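PDB 4R9Z: acyl-CoA thioesterase II from Mycobacterium avium subsp. paratuberculosis, which probably hydrolyses fatty acyl-CoA thioesters to fatty acids and coenzyme A, with a chain built as a double hot-dog. Local coordinates for residues 129-134 against 257-262; 157-162 against 199-204; 161-166 against 172-177; 228-231 against 235-238. All blocks are in the same frame, centred on the assembly; numbering follows the deposited sequence.

Contact 1: 129-134 against 257-262; sequences APSPES and FNRTGE
Arg-259 alone carries its side of this contact, aiming one long side chain at Pro-132 and Glu-133. The backbones stay well apart: the nearest CA atoms, those of Ser-131 and Arg-259, are 9.1 Å from each other. With CG anti to the backbone N (chi1 -174°) and the chain extended as far as NE, the side chain spans that gap and delivers the guanidinium to the loop. Pro-132 comes from the opposite direction and lies over one face of the group, its CD 3.4 Å from Arg-259 NH2 and its CG, set toward the rim, 3.6 Å from Arg-259 NH1. The arginine is the second residue of a type I beta turn, Asn-258 to Gly-261, which joins strands 249-258 and 263-272 into a hairpin of the second hot-dog unit. Glu-133 takes the guanidinium edge in a salt bridge, Arg-259 NH2 donating to Glu-133 OE2 over 2.9 Å at an N-H...O angle of 155°. The donor arrives on the syn side of the carboxylate but tilted out of its plane, and the two planes are turned 54° apart. Asp-234 forms a long, weak ion pair with Arg-259 NH1, while the side chain of Trp-235 touches both Arg-259 and Pro-132.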
loop_
_atom_site.group_PDB
_atom_site.type_symbol
_atom_site.label_atom_id
_atom_site.label_comp_id
_atom_site.label_asym_id
_atom_site.label_seq_id
_atom_site.Cartn_x
_atom_site.Cartn_y
_atom_site.Cartn_z
ATOM N N ALA B 129 8.066 7.725 25.316
ATOM C CA ALA B 129 7.472 9.052 25.263
ATOM C C ALA B 129 6.812 9.398 26.591
ATOM O O ALA B 129 6.442 8.503 27.350
ATOM C CB ALA B 129 6.465 9.126 24.130
ATOM N N PRO B 130 6.675 10.701 26.888
ATOM C CA PRO B 130 5.913 11.027 28.094
ATOM C C PRO B 130 4.474 10.556 27.952
ATOM O O PRO B 130 3.860 10.684 26.892
ATOM C CB PRO B 130 5.994 12.554 28.162
ATOM C CG PRO B 130 6.216 12.973 26.743
ATOM C CD PRO B 130 7.104 11.910 26.166
ATOM N N SER B 131 3.958 10.014 29.044
ATOM C CA SER B 131 2.602 9.515 29.125
ATOM C C SER B 131 1.622 10.655 28.823
ATOM O O SER B 131 1.940 11.821 29.061
ATOM C CB SER B 131 2.400 8.895 30.503
ATOM O OG SER B 131 3.175 7.707 30.605
ATOM N N PRO B 132 0.435 10.326 28.286
ATOM C CA PRO B 132 -0.560 11.329 27.876
ATOM C C PRO B 132 -1.028 12.271 28.989
ATOM O O PRO B 132 -1.504 13.352 28.648
ATOM C CB PRO B 132 -1.725 10.475 27.372
ATOM C CG PRO B 132 -1.542 9.153 28.050
ATOM C CD PRO B 132 -0.064 8.956 28.085
ATOM N N GLU B 133 -0.943 11.884 30.259
ATOM C CA GLU B 133 -1.299 12.804 31.334
ATOM C C GLU B 133 -0.465 14.073 31.224
ATOM O O GLU B 133 -0.977 15.168 31.402
ATOM C CB GLU B 133 -1.051 12.185 32.705
ATOM C CG GLU B 133 -1.796 10.915 33.023
ATOM C CD GLU B 133 -1.072 9.693 32.463
ATOM O OE1 GLU B 133 -0.009 9.880 31.854
ATOM O OE2 GLU B 133 -1.512 8.551 32.689
ATOM N N SER B 134 0.817 13.912 30.907
ATOM C CA SER B 134 1.743 15.027 30.846
ATOM C C SER B 134 1.433 15.884 29.639
ATOM O O SER B 134 0.468 16.644 29.621
ATOM C CB SER B 134 3.178 14.517 30.772
ATOM O OG SER B 134 3.358 13.416 31.647
ATOM N N PHE B 257 0.580 2.056 17.958
ATOM C CA PHE B 257 0.801 1.124 19.062
ATOM C C PHE B 257 -0.296 1.218 20.119
ATOM O O PHE B 257 -0.871 2.287 20.338
ATOM C CB PHE B 257 2.145 1.383 19.746
ATOM C CG PHE B 257 3.342 1.251 18.849
ATOM C CD1 PHE B 257 3.767 2.318 18.071
ATOM C CD2 PHE B 257 4.071 0.074 18.818
ATOM C CE1 PHE B 257 4.885 2.202 17.261
ATOM C CE2 PHE B 257 5.190 -0.048 18.009
ATOM C CZ PHE B 257 5.597 1.018 17.230
ATOM N N ASN B 258 -0.578 0.097 20.779
ATOM C CA ASN B 258 -1.328 0.134 22.032
ATOM C C ASN B 258 -0.441 0.713 23.122
ATOM O O ASN B 258 0.784 0.633 23.023
ATOM C CB ASN B 258 -1.818 -1.260 22.438
ATOM C CG ASN B 258 -2.966 -1.754 21.585
ATOM O OD1 ASN B 258 -3.820 -0.978 21.157
ATOM N ND2 ASN B 258 -2.997 -3.057 21.337
ATOM N N ARG B 259 -1.047 1.294 24.156
ATOM C CA ARG B 259 -0.281 1.841 25.275
ATOM C C ARG B 259 0.649 0.792 25.872
ATOM O O ARG B 259 1.696 1.121 26.419
ATOM C CB ARG B 259 -1.213 2.395 26.355
ATOM C CG ARG B 259 -0.486 3.113 27.488
ATOM C CD ARG B 259 -1.431 3.975 28.314
ATOM N NE ARG B 259 -0.714 4.889 29.202
ATOM C CZ ARG B 259 -1.280 5.913 29.835
ATOM N NH1 ARG B 259 -2.573 6.162 29.672
ATOM N NH2 ARG B 259 -0.556 6.692 30.627
ATOM N N THR B 260 0.270 -0.475 25.741
ATOM C CA THR B 260 1.111 -1.576 26.195
ATOM C C THR B 260 2.375 -1.696 25.345
ATOM O O THR B 260 3.359 -2.315 25.760
ATOM C CB THR B 260 0.355 -2.914 26.150
ATOM O OG1 THR B 260 0.001 -3.226 24.796
ATOM C CG2 THR B 260 -0.901 -2.839 27.007
ATOM N N GLY B 261 2.346 -1.101 24.155
ATOM C CA GLY B 261 3.485 -1.143 23.259
ATOM C C GLY B 261 3.399 -2.190 22.164
ATOM O O GLY B 261 4.357 -2.386 21.412
ATOM N N GLU B 262 2.266 -2.883 22.083
ATOM C CA GLU B 262 2.040 -3.807 20.977
ATOM C C GLU B 262 1.702 -3.022 19.710
ATOM O O GLU B 262 0.926 -2.060 19.748
ATOM C CB GLU B 262 0.922 -4.805 21.294
ATOM C CG GLU B 262 0.911 -6.018 20.360
ATOM C CD GLU B 262 -0.340 -6.869 20.496
ATOM O OE1 GLU B 262 -1.321 -6.395 21.109
ATOM O OE2 GLU B 262 -0.337 -8.015 19.992
#

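Contact 2: 157-162 against 199-204; sequences RWFERR and SAVTLT
Phe-159, the first residue of strand 159-163, meets Thr-202 and Val-201 where helix 188-201 gives way to loop. The apolar contacts come from the outer end of the phenyl ring. Its CZ is 4.0 Å from Thr-202 CG2, and CE2 of Phe-159 lies 4.2 Å from Val-201 CG2; both methyls approach obliquely, and the phenylalanine and threonine side chains run antiparallel, passing alongside one another. The ring reaches them from a chi1 of 57°, with CG between the backbone N and the carbonyl carbon. The preceding residue adds an aromatic contact: Phe-159 CD2 stands 3.5 Å above the centre of the Trp-158 ring, so that the phenyl group meets the indole face by its edge. Met-198 and Trp-178 also pack around Phe-159. As for polar groups, Thr-202 keeps its methyl for the phenylalanine and turns OG1 back to the helix, where it is hydrogen-bonded to Met-198 O. The helix is the one that the sheet of the second hot-dog unit wraps around, and here its C-terminal end meets the strand that is outermost within this chain. No hydrogen bond or salt bridge crosses between 157-162 and 199-204, which implies that these two segments meet through apolar burial and van der Waals contact alone.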
loop_
_atom_site.group_PDB
_atom_site.type_symbol
_atom_site.label_atom_id
_atom_site.label_comp_id
_atom_site.label_asym_id
_atom_site.label_seq_id
_atom_site.Cartn_x
_atom_site.Cartn_y
_atom_site.Cartn_z
ATOM N N ARG B 157 -13.589 15.429 15.242
ATOM C CA ARG B 157 -13.876 15.629 16.668
ATOM C C ARG B 157 -14.169 14.380 17.516
ATOM O O ARG B 157 -14.407 14.503 18.719
ATOM C CB ARG B 157 -15.054 16.604 16.813
ATOM C CG ARG B 157 -14.743 18.021 16.345
ATOM C CD ARG B 157 -15.863 19.003 16.689
ATOM N NE ARG B 157 -16.939 19.017 15.699
ATOM C CZ ARG B 157 -18.119 18.428 15.864
ATOM N NH1 ARG B 157 -18.383 17.773 16.988
ATOM N NH2 ARG B 157 -19.039 18.497 14.908
ATOM N N TRP B 158 -14.150 13.191 16.920
ATOM C CA TRP B 158 -14.508 11.989 17.677
ATOM C C TRP B 158 -13.358 11.407 18.490
ATOM O O TRP B 158 -13.531 10.382 19.151
ATOM C CB TRP B 158 -15.062 10.898 16.762
ATOM C CG TRP B 158 -14.160 10.502 15.644
ATOM C CD1 TRP B 158 -13.981 11.165 14.469
ATOM C CD2 TRP B 158 -13.305 9.351 15.590
ATOM N NE1 TRP B 158 -13.073 10.498 13.683
ATOM C CE2 TRP B 158 -12.643 9.382 14.348
ATOM C CE3 TRP B 158 -13.037 8.299 16.472
ATOM C CZ2 TRP B 158 -11.732 8.403 13.964
ATOM C CZ3 TRP B 158 -12.129 7.327 16.087
ATOM C CH2 TRP B 158 -11.486 7.386 14.845
ATOM N N PHE B 159 -12.177 12.011 18.417
ATOM C CA PHE B 159 -11.051 11.480 19.183
ATOM C C PHE B 159 -10.259 12.564 19.915
ATOM O O PHE B 159 -10.119 13.685 19.422
ATOM C CB PHE B 159 -10.118 10.680 18.268
ATOM C CG PHE B 159 -9.594 11.468 17.105
ATOM C CD1 PHE B 159 -8.427 12.203 17.219
ATOM C CD2 PHE B 159 -10.276 11.482 15.902
ATOM C CE1 PHE B 159 -7.949 12.937 16.155
ATOM C CE2 PHE B 159 -9.802 12.212 14.832
ATOM C CZ PHE B 159 -8.635 12.939 14.958
ATOM N N GLU B 160 -9.734 12.215 21.087
ATOM C CA GLU B 160 -8.825 13.098 21.811
ATOM C C GLU B 160 -7.408 12.886 21.304
ATOM O O GLU B 160 -7.095 11.834 20.747
ATOM C CB GLU B 160 -8.883 12.847 23.322
ATOM C CG GLU B 160 -10.260 12.993 23.953
ATOM C CD GLU B 160 -10.250 12.685 25.442
ATOM O OE1 GLU B 160 -9.567 13.415 26.194
ATOM O OE2 GLU B 160 -10.926 11.719 25.861
ATOM N N ARG B 161 -6.538 13.863 21.534
ATOM C CA ARG B 161 -5.181 13.775 21.016
ATOM C C ARG B 161 -4.168 14.597 21.797
ATOM O O ARG B 161 -4.435 15.732 22.188
ATOM C CB ARG B 161 -5.163 14.233 19.561
ATOM C CG ARG B 161 -5.946 15.510 19.330
ATOM C CD ARG B 161 -6.065 15.828 17.858
ATOM N NE ARG B 161 -4.764 16.091 17.256
ATOM C CZ ARG B 161 -4.578 16.284 15.955
ATOM N NH1 ARG B 161 -5.614 16.241 15.128
ATOM N NH2 ARG B 161 -3.362 16.518 15.484
ATOM N N ARG B 162 -2.984 14.033 21.976
ATOM C CA ARG B 162 -1.879 14.766 22.567
ATOM C C ARG B 162 -0.703 14.708 21.607
ATOM O O ARG B 162 -0.103 13.651 21.419
ATOM C CB ARG B 162 -1.471 14.171 23.915
ATOM C CG ARG B 162 -2.549 14.156 24.980
ATOM C CD ARG B 162 -3.054 15.540 25.313
ATOM N NE ARG B 162 -4.270 15.465 26.115
ATOM C CZ ARG B 162 -5.447 15.954 25.742
ATOM N NH1 ARG B 162 -5.575 16.576 24.578
ATOM N NH2 ARG B 162 -6.496 15.829 26.541
ATOM N N SER B 199 -6.049 6.780 11.317
ATOM C CA SER B 199 -4.724 6.677 10.709
ATOM C C SER B 199 -4.605 7.531 9.453
ATOM O O SER B 199 -3.518 7.983 9.100
ATOM C CB SER B 199 -4.401 5.223 10.367
ATOM O OG SER B 199 -5.163 4.792 9.251
ATOM N N ALA B 200 -5.723 7.721 8.768
ATOM C CA ALA B 200 -5.741 8.496 7.541
ATOM C C ALA B 200 -5.851 10.003 7.778
ATOM O O ALA B 200 -5.098 10.779 7.190
ATOM C CB ALA B 200 -6.879 8.020 6.643
ATOM N N VAL B 201 -6.794 10.412 8.622
ATOM C CA VAL B 201 -7.106 11.834 8.788
ATOM C C VAL B 201 -6.037 12.644 9.525
ATOM O O VAL B 201 -5.990 13.865 9.396
ATOM C CB VAL B 201 -8.446 12.035 9.535
ATOM C CG1 VAL B 201 -9.587 11.401 8.763
ATOM C CG2 VAL B 201 -8.367 11.462 10.942
ATOM N N THR B 202 -5.173 11.975 10.282
ATOM C CA THR B 202 -4.145 12.675 11.052
ATOM C C THR B 202 -2.814 12.746 10.322
ATOM O O THR B 202 -1.845 13.307 10.827
ATOM C CB THR B 202 -3.910 12.016 12.412
ATOM O OG1 THR B 202 -3.534 10.645 12.229
ATOM C CG2 THR B 202 -5.161 12.103 13.252
ATOM N N LEU B 203 -2.753 12.154 9.154
ATOM C CA LEU B 203 -1.504 11.948 8.479
ATOM C C LEU B 203 -1.112 13.012 7.487
ATOM O O LEU B 203 -0.087 12.932 6.897
ATOM C CB LEU B 203 -1.484 10.588 7.835
ATOM C CG LEU B 203 -0.166 9.893 7.940
ATOM C CD1 LEU B 203 0.287 9.906 9.357
ATOM C CD2 LEU B 203 -0.255 8.480 7.441
ATOM N N THR B 204 -1.960 13.976 7.289
ATOM C CA THR B 204 -1.587 15.134 6.555
ATOM C C THR B 204 -0.526 15.997 7.175
ATOM O O THR B 204 0.278 16.539 6.474
ATOM C CB THR B 204 -2.776 16.019 6.348
ATOM O OG1 THR B 204 -3.571 16.003 7.536
ATOM C CG2 THR B 204 -3.547 15.496 5.225
#

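Contact 3: 161-166 against 172-177; sequences RRTIET and ARVPMW
Arg-162 and Trp-177 face each other as an antiparallel hydrogen-bonded pair, each the donor to the other's carbonyl. Arg-162 N is 2.7 Å from Trp-177 O, and Trp-177 N is 2.8 Å from Arg-162 O; both bonds are nearly straight at hydrogen, about 165°. Thr-163 and Met-176 form the following non-hydrogen-bonded pair, after which Ile-164 N reaches Pro-175 O at 3.1 Å. The ladder then loosens: Val-174 CA offers only a C-H...O contact to Glu-165 O, 3.5 Å away. Glu-165 OE2 sits over a face of the Arg-173 guanidinium, 4.2 Å from NH2, so charge alone relates them; that NH2 has its salt bridge with Asp-239. Packing differs on the two faces of the hairpin. On one, the methyl CE of Met-176 lies over the guanidinium face of Arg-161, 3.4 Å from NE, brought there by the bend at its chi3 (-53°). On the other, Ile-164 places CD1 over one face of the Trp-177 indole, 3.4 Å from CD1 of that ring. Strand 159-163 is the outermost of the second hot-dog unit within the chain, while strand 176-180 has 236-246 on its far side, where the backbones of Met-176 and, just before the strand, Val-174 bond to Tyr-238 and Arg-240 respectively.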
loop_
_atom_site.group_PDB
_atom_site.type_symbol
_atom_site.label_atom_id
_atom_site.label_comp_id
_atom_site.label_asym_id
_atom_site.label_seq_id
_atom_site.Cartn_x
_atom_site.Cartn_y
_atom_site.Cartn_z
ATOM N N ARG B 161 -6.538 13.863 21.534
ATOM C CA ARG B 161 -5.181 13.775 21.016
ATOM C C ARG B 161 -4.168 14.597 21.797
ATOM O O ARG B 161 -4.435 15.732 22.188
ATOM C CB ARG B 161 -5.163 14.233 19.561
ATOM C CG ARG B 161 -5.946 15.510 19.330
ATOM C CD ARG B 161 -6.065 15.828 17.858
ATOM N NE ARG B 161 -4.764 16.091 17.256
ATOM C CZ ARG B 161 -4.578 16.284 15.955
ATOM N NH1 ARG B 161 -5.614 16.241 15.128
ATOM N NH2 ARG B 161 -3.362 16.518 15.484
ATOM N N ARG B 162 -2.984 14.033 21.976
ATOM C CA ARG B 162 -1.879 14.766 22.567
ATOM C C ARG B 162 -0.703 14.708 21.607
ATOM O O ARG B 162 -0.103 13.651 21.419
ATOM C CB ARG B 162 -1.471 14.171 23.915
ATOM C CG ARG B 162 -2.549 14.156 24.980
ATOM C CD ARG B 162 -3.054 15.540 25.313
ATOM N NE ARG B 162 -4.270 15.465 26.115
ATOM C CZ ARG B 162 -5.447 15.954 25.742
ATOM N NH1 ARG B 162 -5.575 16.576 24.578
ATOM N NH2 ARG B 162 -6.496 15.829 26.541
ATOM N N THR B 163 -0.351 15.842 21.016
ATOM C CA THR B 163 0.778 15.846 20.106
ATOM C C THR B 163 2.032 15.941 20.973
ATOM O O THR B 163 2.262 16.931 21.665
ATOM C CB THR B 163 0.683 16.988 19.063
ATOM O OG1 THR B 163 1.937 17.128 18.385
ATOM C CG2 THR B 163 0.312 18.311 19.720
ATOM N N ILE B 164 2.825 14.875 20.942
ATOM C CA ILE B 164 3.935 14.695 21.872
ATOM C C ILE B 164 5.135 15.588 21.603
ATOM O O ILE B 164 5.610 16.293 22.495
ATOM C CB ILE B 164 4.426 13.242 21.844
ATOM C CG1 ILE B 164 3.295 12.298 22.241
ATOM C CG2 ILE B 164 5.644 13.062 22.745
ATOM C CD1 ILE B 164 3.619 10.854 21.994
ATOM N N GLU B 165 5.617 15.560 20.368
ATOM C CA GLU B 165 6.826 16.283 20.003
ATOM C C GLU B 165 6.804 16.616 18.519
ATOM O O GLU B 165 6.172 15.918 17.727
ATOM C CB GLU B 165 8.056 15.460 20.395
ATOM C CG GLU B 165 8.237 14.177 19.610
ATOM C CD GLU B 165 9.424 13.368 20.095
ATOM O OE1 GLU B 165 9.904 13.630 21.220
ATOM O OE2 GLU B 165 9.862 12.455 19.365
ATOM N N THR B 166 7.495 17.687 18.143
ATOM C CA THR B 166 7.395 18.196 16.783
ATOM C C THR B 166 8.716 18.578 16.132
ATOM O O THR B 166 9.568 19.228 16.737
ATOM C CB THR B 166 6.468 19.428 16.740
ATOM O OG1 THR B 166 5.181 19.072 17.261
ATOM C CG2 THR B 166 6.309 19.949 15.320
ATOM N N ALA B 172 10.223 14.859 9.444
ATOM C CA ALA B 172 9.195 15.583 10.197
ATOM C C ALA B 172 8.369 14.694 11.129
ATOM O O ALA B 172 7.147 14.733 11.093
ATOM C CB ALA B 172 8.268 16.330 9.235
ATOM N N ARG B 173 9.029 13.903 11.968
ATOM C CA ARG B 173 8.312 13.076 12.936
ATOM C C ARG B 173 7.426 13.895 13.874
ATOM O O ARG B 173 7.910 14.773 14.589
ATOM C CB ARG B 173 9.289 12.255 13.774
ATOM C CG ARG B 173 9.934 11.103 13.052
ATOM C CD ARG B 173 10.669 10.228 14.047
ATOM N NE ARG B 173 9.768 9.707 15.072
ATOM C CZ ARG B 173 10.148 9.365 16.300
ATOM N NH1 ARG B 173 11.418 9.501 16.665
ATOM N NH2 ARG B 173 9.259 8.897 17.166
ATOM N N VAL B 174 6.126 13.617 13.860
ATOM C CA VAL B 174 5.205 14.257 14.795
ATOM C C VAL B 174 4.309 13.196 15.436
ATOM O O VAL B 174 3.128 13.087 15.108
ATOM C CB VAL B 174 4.324 15.325 14.115
ATOM C CG1 VAL B 174 3.667 16.212 15.160
ATOM C CG2 VAL B 174 5.137 16.170 13.152
ATOM N N PRO B 175 4.872 12.406 16.363
ATOM C CA PRO B 175 4.108 11.337 17.015
ATOM C C PRO B 175 3.069 11.890 17.983
ATOM O O PRO B 175 3.265 12.971 18.537
ATOM C CB PRO B 175 5.187 10.539 17.750
ATOM C CG PRO B 175 6.238 11.554 18.042
ATOM C CD PRO B 175 6.273 12.426 16.819
ATOM N N MET B 176 1.978 11.158 18.179
ATOM C CA MET B 176 0.884 11.653 19.003
ATOM C C MET B 176 0.252 10.550 19.844
ATOM O O MET B 176 0.333 9.365 19.506
ATOM C CB MET B 176 -0.191 12.288 18.127
ATOM C CG MET B 176 -1.007 11.269 17.353
ATOM S SD MET B 176 -2.086 11.993 16.108
ATOM C CE MET B 176 -2.987 13.195 17.067
ATOM N N TRP B 177 -0.375 10.952 20.944
ATOM C CA TRP B 177 -1.247 10.057 21.686
ATOM C C TRP B 177 -2.663 10.333 21.228
ATOM O O TRP B 177 -3.039 11.486 21.039
ATOM C CB TRP B 177 -1.149 10.273 23.195
ATOM C CG TRP B 177 0.108 9.788 23.830
ATOM C CD1 TRP B 177 1.127 10.551 24.319
ATOM C CD2 TRP B 177 0.486 8.426 24.045
ATOM N NE1 TRP B 177 2.113 9.747 24.835
ATOM C CE2 TRP B 177 1.745 8.436 24.675
ATOM C CE3 TRP B 177 -0.119 7.196 23.767
ATOM C CZ2 TRP B 177 2.411 7.268 25.030
ATOM C CZ3 TRP B 177 0.543 6.038 24.121
ATOM C CH2 TRP B 177 1.791 6.082 24.749
#

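Contact 4: 228-231 against 235-238; sequences GRAV and WLFY
A sparse, mainly apolar contact joins Leu-236, at the start of strand 236-246, to Ala-230 and Val-231 in the loop that leads from strand 218-226. The two segments are close in sequence yet do not pair as strands: their nearest CA atoms, of Val-231 and Leu-236, are 7.8 Å apart, and no hydrogen bond passes between them. Leu-236 does the reaching. Its CG is anti to the carbonyl carbon (chi1 -68°), and from there the isobutyl group forks toward two neighbours. One branch, CD2, comes to 3.5 Å from Val-231 O, a methyl-to-carbonyl contact, with no polar hydrogen on the CD2 methyl to make it a hydrogen bond. The other, CD1, lies 4.5 Å from Ala-230 CB, a loose van der Waals touch. Val-231 takes part through its backbone, its own side chain standing further off. The polar fastening of the loop comes instead from Asn-258, whose amide answers both kinds of backbone group: ND2 is hydrogen-bonded to Arg-229 O and OD1 to Val-231 N. Leu-236 also packs on Trp-178 and Met-256 of the flanking strands, and Ala-230 on Thr-191 and Val-195 of helix 188-201. Arg-229, further back in the loop, forms a salt bridge with Glu-58 at the start of strand 58-66. Loop, strand and helix thus meet around small aliphatic groups, consistent with the hot-dog fold, in which an antiparallel sheet wraps round a long central helix.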
loop_
_atom_site.group_PDB
_atom_site.type_symbol
_atom_site.label_atom_id
_atom_site.label_comp_id
_atom_site.label_asym_id
_atom_site.label_seq_id
_atom_site.Cartn_x
_atom_site.Cartn_y
_atom_site.Cartn_z
ATOM N N GLY B 228 -1.828 -6.240 15.280
ATOM C CA GLY B 228 -2.395 -6.743 16.484
ATOM C C GLY B 228 -3.680 -6.022 16.647
ATOM O O GLY B 228 -3.937 -5.101 15.945
ATOM N N ARG B 229 -4.505 -6.482 17.555
ATOM C CA ARG B 229 -5.817 -5.886 17.750
ATOM C C ARG B 229 -5.754 -4.651 18.643
ATOM O O ARG B 229 -5.147 -4.670 19.712
ATOM C CB ARG B 229 -6.776 -6.925 18.319
ATOM C CG ARG B 229 -8.143 -6.878 17.676
ATOM C CD ARG B 229 -9.011 -8.015 18.161
ATOM N NE ARG B 229 -8.619 -9.269 17.525
ATOM C CZ ARG B 229 -9.288 -10.410 17.645
ATOM N NH1 ARG B 229 -10.395 -10.456 18.375
ATOM N NH2 ARG B 229 -8.853 -11.501 17.027
ATOM N N ALA B 230 -6.388 -3.576 18.193
ATOM C CA ALA B 230 -6.319 -2.295 18.881
ATOM C C ALA B 230 -7.132 -2.269 20.167
ATOM O O ALA B 230 -8.245 -2.795 20.224
ATOM C CB ALA B 230 -6.779 -1.181 17.960
ATOM N N VAL B 231 -6.573 -1.628 21.190
ATOM C CA VAL B 231 -7.276 -1.434 22.451
ATOM C C VAL B 231 -7.702 0.021 22.559
ATOM O O VAL B 231 -6.901 0.882 22.921
ATOM C CB VAL B 231 -6.399 -1.798 23.655
ATOM C CG1 VAL B 231 -7.137 -1.499 24.939
ATOM C CG2 VAL B 231 -6.002 -3.266 23.602
ATOM N N TRP B 235 -5.182 5.044 25.664
ATOM C CA TRP B 235 -4.515 5.850 24.641
ATOM C C TRP B 235 -3.727 4.996 23.651
ATOM O O TRP B 235 -3.269 3.897 23.982
ATOM C CB TRP B 235 -3.585 6.879 25.286
ATOM C CG TRP B 235 -4.308 7.933 26.059
ATOM C CD1 TRP B 235 -4.698 7.869 27.366
ATOM C CD2 TRP B 235 -4.735 9.212 25.574
ATOM N NE1 TRP B 235 -5.339 9.031 27.726
ATOM C CE2 TRP B 235 -5.375 9.871 26.645
ATOM C CE3 TRP B 235 -4.639 9.862 24.342
ATOM C CZ2 TRP B 235 -5.916 11.148 26.519
ATOM C CZ3 TRP B 235 -5.179 11.132 24.218
ATOM C CH2 TRP B 235 -5.808 11.760 25.302
ATOM N N LEU B 236 -3.552 5.527 22.443
ATOM C CA LEU B 236 -2.774 4.857 21.407
ATOM C C LEU B 236 -1.668 5.767 20.889
ATOM O O LEU B 236 -1.880 6.965 20.691
ATOM C CB LEU B 236 -3.667 4.433 20.240
ATOM C CG LEU B 236 -4.711 3.338 20.447
ATOM C CD1 LEU B 236 -5.222 2.867 19.101
ATOM C CD2 LEU B 236 -4.123 2.187 21.233
ATOM N N PHE B 237 -0.496 5.186 20.656
ATOM C CA PHE B 237 0.642 5.921 20.112
ATOM C C PHE B 237 0.640 5.852 18.589
ATOM O O PHE B 237 0.711 4.767 18.015
ATOM C CB PHE B 237 1.950 5.351 20.661
ATOM C CG PHE B 237 3.164 6.186 20.356
ATOM C CD1 PHE B 237 3.873 6.007 19.178
ATOM C CD2 PHE B 237 3.619 7.131 21.262
ATOM C CE1 PHE B 237 4.997 6.769 18.901
ATOM C CE2 PHE B 237 4.746 7.889 20.990
ATOM C CZ PHE B 237 5.432 7.711 19.810
ATOM N N TYR B 238 0.569 7.007 17.935
ATOM C CA TYR B 238 0.613 7.040 16.478
ATOM C C TYR B 238 1.828 7.809 15.992
ATOM O O TYR B 238 1.806 9.035 15.891
ATOM C CB TYR B 238 -0.663 7.663 15.910
ATOM C CG TYR B 238 -0.854 7.434 14.427
ATOM C CD1 TYR B 238 -0.295 6.330 13.798
ATOM C CD2 TYR B 238 -1.623 8.307 13.660
ATOM C CE1 TYR B 238 -0.476 6.110 12.444
ATOM C CE2 TYR B 238 -1.813 8.094 12.303
ATOM C CZ TYR B 238 -1.237 6.993 11.703
ATOM O OH TYR B 238 -1.420 6.774 10.356
#

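In the fold
The four contacts all reach the sheet of the second hot-dog unit, showing how neighbouring strands bind otherwise separate local contacts together. Contacts 1 and 4 have centres about 9 Å apart and lie on neighbouring strands, 249-258 and 236-246, where Phe-257 N makes a probable hydrogen bond to Phe-237 O, 2.7 Å. Contact 3, centred about 12 Å from contact 1, is tied to it by the probable hydrogen bond from Trp-177 NE1 to Pro-130 O, 2.9 Å, which links the 129-134 loop to strand 176-180. Contacts 2 and 3 both use strand 159-163, with centres about 11 Å apart. Tyr-238 OH of contact 4 is hydrogen-bonded to Ser-199 O of contact 2, 2.7 Å, joining the sheet to the central helix.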